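Local coordinates for protein endoglucanase E-5 (Thermobifida fusca, PDB 2CKS) that catalyses the endohydrolysis of beta-1,4-glucosidic linkages in cellulose, lichenin and cereal beta-D-glucans through its family 5 glycoside hydrolase catalytic domain, at residues Gln27-Trp38 with Asp58-Asp69; Thr234-Ala242 with Asp269-Phe277. All blocks are in the same frame, centred on the assembly; numbering follows the deposited sequence.

Interaction 1 pairs the first two strands of the TIM barrel, and interaction 2 joins two of its loops; together they illustrate how such an enzyme builds its catalytic site on strand ends and on the loops that follow. Interaction 1 carries Arg-61, whose side chain lies about 3 Å, nearest atoms, from that of Glu-231, the probable nucleophile. Interaction 2 ties the loop after strand 227-233 to the loop after strand 262-265, and Gly-239 lies about 8 Å, nearest atoms, from the side chain of Glu-231. Their centres are about 15 Å apart, yet they touch: Met-31 CE packs on Val-276 CG1 at 3.7 Å, and His-34 CE1 lies 3.9 Å from Asp-270 OD1.

Interaction 1: residues Gln27-Trp38 with Asp58-Asp69; sequences QLRGMSTHGIQW and DIIRLSMYIQED
Strands 29-32 and 59-65 run parallel, their axes 4.7 Å apart at closest approach and inclined by 21°, and Arg-61 is gripped through both its N and its O, by Met-31 O and Thr-33 N. At the start of the pairing, the anti lone pair of Asp-58 OD2 takes Arg-29 N at 3.1 Å, nearly straight, while a water on the same oxygen links it to Gln-27 O and Arg-29 NE; Arg-29 NH1 donates to Lys-303 O. The extended Arg-61 chain brings NH1 to Ser-32 OG (3.1 Å), close to the guanidinium plane; NH1 also forms a salt bridge with Glu-231, Glu-135 takes NE in a second, and Asn-138 accepts from NH2. With OG1 between its backbone N and carbonyl carbon (chi1 72°), Thr-33 accepts Ser-63 N at 3.0 Å and donates to His-34 O, so that a side-chain oxygen, not a carbonyl, receives that amide. Farther on, Gln-37 bends about its CB-CG bond (chi2 -88°) and lays NE2 over the Tyr-65 ring, 3.3 Å from Tyr-65 CG; the same nitrogen donates to Glu-68 O at 2.9 Å, tilted from the amide plane. Trp-38 points its edge at the face of Tyr-65 in a T-shaped pair, CZ3 3.6 Å from Tyr-65 CZ. Arg-61 beside the probable nucleophile, on the second barrel strand, fits the active site of a family 5 glycoside hydrolase.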
loop_
_atom_site.group_PDB
_atom_site.type_symbol
_atom_site.label_atom_id
_atom_site.label_comp_id
_atom_site.label_asym_id
_atom_site.label_seq_id
_atom_site.Cartn_x
_atom_site.Cartn_y
_atom_site.Cartn_z
ATOM N N GLN A 27 7.169 -11.921 -3.968
ATOM C CA GLN A 27 7.356 -10.506 -3.674
ATOM C C GLN A 27 6.609 -9.693 -4.728
ATOM O O GLN A 27 7.021 -9.654 -5.889
ATOM C CB GLN A 27 8.840 -10.145 -3.700
ATOM C CG GLN A 27 9.095 -8.747 -3.214
ATOM C CD GLN A 27 10.481 -8.218 -3.492
ATOM O OE1 GLN A 27 11.232 -8.771 -4.314
ATOM N NE2 GLN A 27 10.819 -7.120 -2.832
ATOM N N LEU A 28 5.512 -9.058 -4.329
ATOM C CA LEU A 28 4.737 -8.221 -5.242
ATOM C C LEU A 28 5.236 -6.786 -5.131
ATOM O O LEU A 28 5.232 -6.220 -4.047
ATOM C CB LEU A 28 3.249 -8.296 -4.899
ATOM C CG LEU A 28 2.621 -9.686 -4.884
ATOM C CD1 LEU A 28 1.156 -9.615 -4.484
ATOM C CD2 LEU A 28 2.777 -10.355 -6.242
ATOM N N ARG A 29 5.680 -6.215 -6.250
ATOM C CA ARG A 29 6.233 -4.870 -6.272
ATOM C C ARG A 29 5.450 -3.999 -7.223
ATOM O O ARG A 29 5.089 -4.424 -8.324
ATOM C CB ARG A 29 7.697 -4.882 -6.707
ATOM C CG ARG A 29 8.574 -5.820 -5.883
ATOM C CD ARG A 29 9.970 -6.007 -6.419
ATOM N NE ARG A 29 9.915 -6.419 -7.815
ATOM C CZ ARG A 29 10.759 -6.039 -8.763
ATOM N NH1 ARG A 29 11.796 -5.259 -8.492
ATOM N NH2 ARG A 29 10.559 -6.465 -9.999
ATOM N N GLY A 30 5.212 -2.756 -6.826
ATOM C CA GLY A 30 4.438 -1.859 -7.653
ATOM C C GLY A 30 4.399 -0.447 -7.118
ATOM O O GLY A 30 5.354 0.008 -6.516
ATOM N N MET A 31 3.278 0.227 -7.360
ATOM C CA MET A 31 3.129 1.638 -7.078
ATOM C C MET A 31 1.856 1.900 -6.314
ATOM O O MET A 31 0.847 1.227 -6.514
ATOM C CB MET A 31 3.025 2.420 -8.392
ATOM C CG MET A 31 4.297 2.480 -9.216
ATOM S SD MET A 31 5.682 3.275 -8.337
ATOM C CE MET A 31 4.997 4.891 -8.022
ATOM N N SER A 32 1.913 2.908 -5.463
ATOM C CA SER A 32 0.740 3.494 -4.843
ATOM C C SER A 32 0.286 4.709 -5.624
ATOM O O SER A 32 1.111 5.525 -6.021
ATOM C CB SER A 32 1.060 3.940 -3.423
ATOM O OG SER A 32 -0.109 4.417 -2.770
ATOM N N THR A 33 -1.014 4.848 -5.842
ATOM C CA THR A 33 -1.550 6.130 -6.281
ATOM C C THR A 33 -1.370 7.133 -5.159
ATOM O O THR A 33 -1.137 6.776 -3.996
ATOM C CB THR A 33 -3.059 6.080 -6.648
ATOM O OG1 THR A 33 -3.853 5.948 -5.461
ATOM C CG2 THR A 33 -3.388 4.872 -7.524
ATOM N N HIS A 34 -1.488 8.405 -5.515
ATOM C CA HIS A 34 -1.632 9.446 -4.517
ATOM C C HIS A 34 -3.130 9.475 -4.204
ATOM O O HIS A 34 -3.896 8.639 -4.692
ATOM C CB HIS A 34 -1.105 10.771 -5.067
ATOM C CG HIS A 34 -0.710 11.766 -4.015
ATOM N ND1 HIS A 34 0.372 12.609 -4.169
ATOM C CD2 HIS A 34 -1.253 12.074 -2.813
ATOM C CE1 HIS A 34 0.478 13.385 -3.105
ATOM N NE2 HIS A 34 -0.494 13.080 -2.267
ATOM N N GLY A 35 -3.574 10.417 -3.398
ATOM C CA GLY A 35 -4.962 10.438 -2.997
ATOM C C GLY A 35 -5.841 10.665 -4.204
ATOM O O GLY A 35 -5.597 11.594 -4.967
ATOM N N ILE A 36 -6.869 9.835 -4.385
ATOM C CA ILE A 36 -7.724 9.962 -5.568
ATOM C C ILE A 36 -8.590 11.239 -5.565
ATOM O O ILE A 36 -9.104 11.645 -6.605
ATOM C CB ILE A 36 -8.571 8.676 -5.816
ATOM C CG1 ILE A 36 -9.637 8.474 -4.745
ATOM C CG2 ILE A 36 -7.650 7.453 -5.935
ATOM C CD1 ILE A 36 -10.674 7.408 -5.113
ATOM N N GLN A 37 -8.720 11.897 -4.414
ATOM C CA GLN A 37 -9.423 13.184 -4.347
ATOM C C GLN A 37 -8.630 14.339 -4.967
ATOM O O GLN A 37 -9.193 15.401 -5.252
ATOM C CB GLN A 37 -9.787 13.516 -2.892
ATOM C CG GLN A 37 -8.694 14.177 -2.060
ATOM C CD GLN A 37 -7.763 13.195 -1.361
ATOM O OE1 GLN A 37 -7.608 12.047 -1.789
ATOM N NE2 GLN A 37 -7.133 13.652 -0.278
ATOM N N TRP A 38 -7.326 14.140 -5.139
ATOM C CA TRP A 38 -6.449 15.154 -5.718
ATOM C C TRP A 38 -5.873 14.756 -7.075
ATOM O O TRP A 38 -5.640 15.618 -7.924
ATOM C CB TRP A 38 -5.282 15.440 -4.782
ATOM C CG TRP A 38 -5.639 16.019 -3.464
ATOM C CD1 TRP A 38 -6.549 17.001 -3.210
ATOM C CD2 TRP A 38 -5.059 15.676 -2.210
ATOM N NE1 TRP A 38 -6.580 17.280 -1.865
ATOM C CE2 TRP A 38 -5.662 16.484 -1.231
ATOM C CE3 TRP A 38 -4.074 14.763 -1.811
ATOM C CZ2 TRP A 38 -5.327 16.401 0.118
ATOM C CZ3 TRP A 38 -3.747 14.677 -0.468
ATOM C CH2 TRP A 38 -4.372 15.493 0.477
ATOM N N ASP A 58 3.538 -5.443 -10.407
ATOM C CA ASP A 58 2.701 -6.567 -9.979
ATOM C C ASP A 58 1.391 -6.133 -9.330
ATOM O O ASP A 58 0.418 -6.882 -9.299
ATOM C CB ASP A 58 3.431 -7.400 -8.928
ATOM C CG ASP A 58 4.701 -8.006 -9.433
ATOM O OD1 ASP A 58 4.649 -8.648 -10.503
ATOM O OD2 ASP A 58 5.798 -7.899 -8.827
ATOM N N ILE A 59 1.393 -4.923 -8.779
ATOM C CA ILE A 59 0.379 -4.511 -7.823
ATOM C C ILE A 59 0.248 -2.987 -7.836
ATOM O O ILE A 59 1.224 -2.262 -8.084
ATOM C CB ILE A 59 0.786 -5.065 -6.425
ATOM C CG1 ILE A 59 -0.277 -4.820 -5.356
ATOM C CG2 ILE A 59 2.116 -4.506 -5.970
ATOM C CD1 ILE A 59 -0.107 -5.750 -4.154
ATOM N N ILE A 60 -0.969 -2.522 -7.595
ATOM C CA ILE A 60 -1.272 -1.103 -7.454
ATOM C C ILE A 60 -2.039 -0.928 -6.154
ATOM O O ILE A 60 -2.967 -1.682 -5.855
ATOM C CB ILE A 60 -2.083 -0.556 -8.662
ATOM C CG1 ILE A 60 -2.289 0.963 -8.525
ATOM C CG2 ILE A 60 -3.417 -1.255 -8.820
ATOM C CD1 ILE A 60 -2.820 1.626 -9.752
ATOM N N ARG A 61 -1.636 0.064 -5.381
ATOM C CA ARG A 61 -2.358 0.443 -4.185
ATOM C C ARG A 61 -3.206 1.665 -4.503
ATOM O O ARG A 61 -2.694 2.687 -4.974
ATOM C CB ARG A 61 -1.363 0.732 -3.083
ATOM C CG ARG A 61 -1.933 1.289 -1.800
ATOM C CD ARG A 61 -0.793 1.605 -0.917
ATOM N NE ARG A 61 -1.058 1.961 0.459
ATOM C CZ ARG A 61 -0.686 3.111 1.018
ATOM N NH1 ARG A 61 -0.153 4.105 0.317
ATOM N NH2 ARG A 61 -0.875 3.277 2.303
ATOM N N LEU A 62 -4.509 1.540 -4.265
ATOM C CA LEU A 62 -5.465 2.609 -4.506
ATOM C C LEU A 62 -5.704 3.384 -3.214
ATOM O O LEU A 62 -6.389 2.907 -2.310
ATOM C CB LEU A 62 -6.774 2.012 -5.027
ATOM C CG LEU A 62 -6.646 1.129 -6.270
ATOM C CD1 LEU A 62 -7.979 0.460 -6.581
ATOM C CD2 LEU A 62 -6.155 1.921 -7.462
ATOM N N SER A 63 -5.122 4.575 -3.118
ATOM C CA SER A 63 -5.106 5.327 -1.879
ATOM C C SER A 63 -6.282 6.282 -1.839
ATOM O O SER A 63 -6.344 7.238 -2.605
ATOM C CB SER A 63 -3.789 6.085 -1.719
ATOM O OG SER A 63 -2.712 5.168 -1.568
ATOM N N MET A 64 -7.218 5.994 -0.952
ATOM C CA MET A 64 -8.401 6.819 -0.773
ATOM C C MET A 64 -8.368 7.478 0.599
ATOM O O MET A 64 -8.642 6.842 1.616
ATOM C CB MET A 64 -9.661 5.969 -0.904
ATOM C CG MET A 64 -10.970 6.768 -0.808
ATOM S SD MET A 64 -12.411 5.721 -0.952
ATOM C CE MET A 64 -12.396 4.938 0.672
ATOM N N TYR A 65 -8.013 8.758 0.627
ATOM C CA TYR A 65 -8.111 9.551 1.839
ATOM C C TYR A 65 -9.572 9.635 2.262
ATOM O O TYR A 65 -10.475 9.554 1.437
ATOM C CB TYR A 65 -7.607 10.966 1.616
ATOM C CG TYR A 65 -6.115 11.167 1.565
ATOM C CD1 TYR A 65 -5.354 10.652 0.526
ATOM C CD2 TYR A 65 -5.471 11.919 2.538
ATOM C CE1 TYR A 65 -3.996 10.871 0.452
ATOM C CE2 TYR A 65 -4.101 12.142 2.476
ATOM C CZ TYR A 65 -3.376 11.615 1.428
ATOM O OH TYR A 65 -2.016 11.824 1.349
ATOM N N ILE A 66 -9.788 9.781 3.563
ATOM C CA ILE A 66 -11.135 9.858 4.122
ATOM C C ILE A 66 -11.455 11.311 4.465
ATOM O O ILE A 66 -12.468 11.846 4.027
ATOM C CB ILE A 66 -11.256 8.934 5.362
ATOM C CG1 ILE A 66 -10.597 7.566 5.101
ATOM C CG2 ILE A 66 -12.727 8.797 5.764
ATOM C CD1 ILE A 66 -11.115 6.825 3.910
ATOM N N GLN A 67 -10.568 11.930 5.230
ATOM C CA GLN A 67 -10.574 13.368 5.437
ATOM C C GLN A 67 -9.795 14.024 4.285
ATOM O O GLN A 67 -9.595 13.397 3.248
ATOM C CB GLN A 67 -10.008 13.694 6.821
ATOM C CG GLN A 67 -11.012 13.423 7.943
ATOM C CD GLN A 67 -11.290 11.943 8.185
ATOM O OE1 GLN A 67 -10.365 11.156 8.387
ATOM N NE2 GLN A 67 -12.566 11.570 8.175
ATOM N N GLU A 68 -9.406 15.291 4.434
ATOM C CA GLU A 68 -8.631 16.007 3.412
ATOM C C GLU A 68 -9.326 15.973 2.045
ATOM O O GLU A 68 -8.701 15.732 1.012
ATOM C CB GLU A 68 -7.189 15.481 3.366
ATOM C CG GLU A 68 -6.515 15.537 4.736
ATOM C CD GLU A 68 -5.062 15.110 4.735
ATOM O OE1 GLU A 68 -4.251 15.708 3.983
ATOM O OE2 GLU A 68 -4.726 14.177 5.496
ATOM N N ASP A 69 -10.633 16.228 2.071
ATOM C CA ASP A 69 -11.486 16.308 0.878
ATOM C C ASP A 69 -11.731 14.960 0.201
ATOM O O ASP A 69 -12.150 14.905 -0.957
ATOM C CB ASP A 69 -10.931 17.329 -0.126
ATOM C CG ASP A 69 -10.882 18.733 0.448
ATOM O OD1 ASP A 69 -9.836 19.397 0.301
ATOM O OD2 ASP A 69 -11.844 19.241 1.058
HETATM O O HOH W 1 8.145 -8.755 -8.142
HETATM O O HOH W 2 -9.476 10.025 -1.643
#

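Interaction 2: residues Thr234-Ala242 with Asp269-Phe277; sequences TETYTGDGA and DDFRSGAVF
Two loops at the catalytic end of the TIM barrel, those following strands 227-233 and 262-265, meet here through paired type I turns, Thr-236 to Gly-239 and Arg-272 to Ala-275. Gly-239 O receives Gly-274 N at 3.2 Å, the donor tilted from the carbonyl plane, and beside this backbone bond Asp-240 reaches across with its carboxylate. Because CG stands anti to the backbone N (chi1 -153°), OD1 comes over the start of the second turn and accepts Ser-273 N at 3.0 Å, met from above the carboxylate plane. The same oxygen takes a weak bond from Gly-241 N, while OD2 lies 3.7 Å from Phe-271 CE2, carboxylate and ring planes being 77° apart. Ser-273 returns the grip: its OG donates to Gly-241 O at 2.8 Å, in the carbonyl plane and on a lone pair. Replacing Asp-240 with an alanine would probably leave Ser-273 N without this carboxylate acceptor and open a gap against CB and CG of Arg-272, weakening the tie between the turns.

Each loop is also braced internally. Asp-240 O is held from opposite faces of its plane by Thr-236 N and Thr-236 OG1, and Thr-238 OG1 forms an ST turn by accepting Asp-240 N. In the other loop, Arg-272 NH1 makes a salt bridge with Asp-270, its N-H meeting the syn lone pair of Asp-270 OD1 at 3.0 Å, almost in the guanidinium plane, while Phe-271 CZ sits over the centre of one guanidinium face. Lys-294 bonds several carbonyls of this loop, including Arg-272 O. Such turn-to-turn bonding, carried by backbone groups and short polar side chains, joins neighbouring beta-alpha loops beside the catalytic cleft of this (beta/alpha)8 barrel.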
loop_
_atom_site.group_PDB
_atom_site.type_symbol
_atom_site.label_atom_id
_atom_site.label_comp_id
_atom_site.label_asym_id
_atom_site.label_seq_id
_atom_site.Cartn_x
_atom_site.Cartn_y
_atom_site.Cartn_z
ATOM N N THR A 234 11.996 7.498 -1.509
ATOM C CA THR A 234 13.449 7.595 -1.505
ATOM C C THR A 234 13.916 8.933 -0.952
ATOM O O THR A 234 15.114 9.132 -0.779
ATOM C CB THR A 234 14.018 7.390 -2.929
ATOM O OG1 THR A 234 13.433 8.328 -3.839
ATOM C CG2 THR A 234 13.647 6.033 -3.489
ATOM N N GLU A 235 12.987 9.834 -0.649
ATOM C CA GLU A 235 13.337 11.176 -0.175
ATOM C C GLU A 235 13.018 11.303 1.316
ATOM O O GLU A 235 13.049 10.308 2.029
ATOM C CB GLU A 235 12.672 12.256 -1.043
ATOM C CG GLU A 235 11.158 12.278 -1.009
ATOM C CD GLU A 235 10.553 11.166 -1.830
ATOM O OE1 GLU A 235 9.837 10.323 -1.251
ATOM O OE2 GLU A 235 10.837 11.119 -3.048
ATOM N N THR A 236 12.778 12.511 1.807
ATOM C CA THR A 236 12.513 12.700 3.236
ATOM C C THR A 236 11.077 12.319 3.562
ATOM O O THR A 236 10.283 12.054 2.669
ATOM C CB THR A 236 12.773 14.164 3.684
ATOM O OG1 THR A 236 11.713 15.012 3.226
ATOM C CG2 THR A 236 14.041 14.736 3.051
ATOM N N TYR A 237 10.761 12.320 4.855
ATOM C CA TYR A 237 9.455 11.902 5.369
ATOM C C TYR A 237 8.252 12.724 4.889
ATOM O O TYR A 237 7.119 12.284 5.049
ATOM C CB TYR A 237 9.474 11.886 6.904
ATOM C CG TYR A 237 9.550 13.260 7.531
ATOM C CD1 TYR A 237 8.395 13.960 7.859
ATOM C CD2 TYR A 237 10.775 13.865 7.791
ATOM C CE1 TYR A 237 8.458 15.228 8.429
ATOM C CE2 TYR A 237 10.848 15.139 8.364
ATOM C CZ TYR A 237 9.685 15.809 8.679
ATOM N N THR A 238 8.492 13.907 4.327
ATOM C CA THR A 238 7.429 14.723 3.730
ATOM C C THR A 238 6.989 14.218 2.351
ATOM O O THR A 238 5.963 14.655 1.828
ATOM C CB THR A 238 7.886 16.195 3.574
ATOM O OG1 THR A 238 9.006 16.272 2.680
ATOM C CG2 THR A 238 8.419 16.771 4.889
ATOM N N GLY A 239 7.764 13.308 1.765
ATOM C CA GLY A 239 7.571 12.895 0.385
ATOM C C GLY A 239 8.236 13.832 -0.611
ATOM O O GLY A 239 8.033 13.708 -1.824
ATOM N N ASP A 240 9.059 14.747 -0.099
ATOM C CA ASP A 240 9.769 15.720 -0.916
ATOM C C ASP A 240 11.233 15.802 -0.474
ATOM O O ASP A 240 11.645 15.118 0.465
ATOM C CB ASP A 240 9.081 17.090 -0.802
ATOM C CG ASP A 240 9.281 17.975 -2.039
ATOM O OD1 ASP A 240 9.922 17.552 -3.025
ATOM O OD2 ASP A 240 8.828 19.141 -2.102
ATOM N N GLY A 241 12.020 16.613 -1.169
ATOM C CA GLY A 241 13.426 16.784 -0.851
ATOM C C GLY A 241 14.328 15.887 -1.672
ATOM O O GLY A 241 13.886 15.204 -2.608
ATOM N N ALA A 242 15.611 15.893 -1.316
ATOM C CA ALA A 242 16.625 15.153 -2.051
ATOM C C ALA A 242 16.466 13.661 -1.835
ATOM O O ALA A 242 16.101 13.206 -0.747
ATOM C CB ALA A 242 18.020 15.581 -1.624
ATOM N N ASP A 269 1.572 13.148 -10.749
ATOM C CA ASP A 269 2.415 14.261 -11.169
ATOM C C ASP A 269 2.360 15.426 -10.177
ATOM O O ASP A 269 2.485 16.588 -10.557
ATOM C CB ASP A 269 2.078 14.686 -12.605
ATOM C CG ASP A 269 0.739 15.376 -12.725
ATOM O OD1 ASP A 269 -0.101 15.273 -11.801
ATOM O OD2 ASP A 269 0.449 16.049 -13.741
ATOM N N ASP A 270 2.211 15.097 -8.902
ATOM C CA ASP A 270 2.359 16.075 -7.830
ATOM C C ASP A 270 3.734 16.739 -7.926
ATOM O O ASP A 270 4.681 16.151 -8.457
ATOM C CB ASP A 270 2.201 15.390 -6.477
ATOM C CG ASP A 270 2.226 16.359 -5.337
ATOM O OD1 ASP A 270 2.963 16.087 -4.362
ATOM O OD2 ASP A 270 1.554 17.415 -5.333
ATOM N N PHE A 271 3.856 17.955 -7.404
ATOM C CA PHE A 271 5.123 18.691 -7.497
ATOM C C PHE A 271 6.281 18.070 -6.711
ATOM O O PHE A 271 7.449 18.303 -7.030
ATOM C CB PHE A 271 4.927 20.157 -7.078
ATOM C CG PHE A 271 4.804 20.367 -5.592
ATOM C CD1 PHE A 271 3.559 20.380 -4.977
ATOM C CD2 PHE A 271 5.942 20.577 -4.808
ATOM C CE1 PHE A 271 3.444 20.583 -3.603
ATOM C CE2 PHE A 271 5.836 20.778 -3.436
ATOM C CZ PHE A 271 4.592 20.781 -2.829
ATOM N N ARG A 272 5.961 17.302 -5.684
ATOM C CA ARG A 272 6.974 16.751 -4.802
ATOM C C ARG A 272 7.833 15.711 -5.510
ATOM O O ARG A 272 7.397 15.068 -6.466
ATOM C CB ARG A 272 6.319 16.148 -3.570
ATOM C CG ARG A 272 5.620 17.179 -2.692
ATOM C CD ARG A 272 4.902 16.554 -1.515
ATOM N NE ARG A 272 4.233 17.544 -0.674
ATOM C CZ ARG A 272 3.043 18.092 -0.924
ATOM N NH1 ARG A 272 2.341 17.770 -2.005
ATOM N NH2 ARG A 272 2.546 18.984 -0.074
ATOM N N SER A 273 9.065 15.553 -5.035
ATOM C CA SER A 273 10.042 14.716 -5.726
ATOM C C SER A 273 9.649 13.235 -5.750
ATOM O O SER A 273 10.072 12.506 -6.641
ATOM C CB SER A 273 11.437 14.890 -5.112
ATOM O OG SER A 273 11.463 14.442 -3.781
ATOM N N GLY A 274 8.847 12.797 -4.778
ATOM C CA GLY A 274 8.418 11.416 -4.690
ATOM C C GLY A 274 7.367 11.007 -5.703
ATOM O O GLY A 274 7.212 9.823 -5.995
ATOM N N ALA A 275 6.617 11.974 -6.216
ATOM C CA ALA A 275 5.656 11.700 -7.272
ATOM C C ALA A 275 6.450 11.457 -8.532
ATOM O O ALA A 275 7.275 12.278 -8.925
ATOM C CB ALA A 275 4.699 12.861 -7.455
ATOM N N VAL A 276 6.212 10.322 -9.168
ATOM C CA VAL A 276 7.093 9.877 -10.235
ATOM C C VAL A 276 7.067 10.714 -11.509
ATOM O O VAL A 276 8.025 10.671 -12.261
ATOM C CB VAL A 276 6.829 8.396 -10.612
ATOM C CG1 VAL A 276 7.146 7.475 -9.447
ATOM C CG2 VAL A 276 5.404 8.202 -11.134
ATOM N N PHE A 277 5.978 11.434 -11.773
ATOM C CA PHE A 277 5.846 12.222 -13.003
ATOM C C PHE A 277 6.017 13.714 -12.757
ATOM O O PHE A 277 5.705 14.237 -11.685
ATOM C CB PHE A 277 4.492 11.990 -13.655
ATOM C CG PHE A 277 4.232 10.555 -14.008
ATOM C CD1 PHE A 277 5.087 9.869 -14.864
ATOM C CD2 PHE A 277 3.163 9.874 -13.455
ATOM C CE1 PHE A 277 4.856 8.536 -15.179
ATOM C CE2 PHE A 277 2.928 8.533 -13.768
ATOM C CZ PHE A 277 3.775 7.868 -14.628
#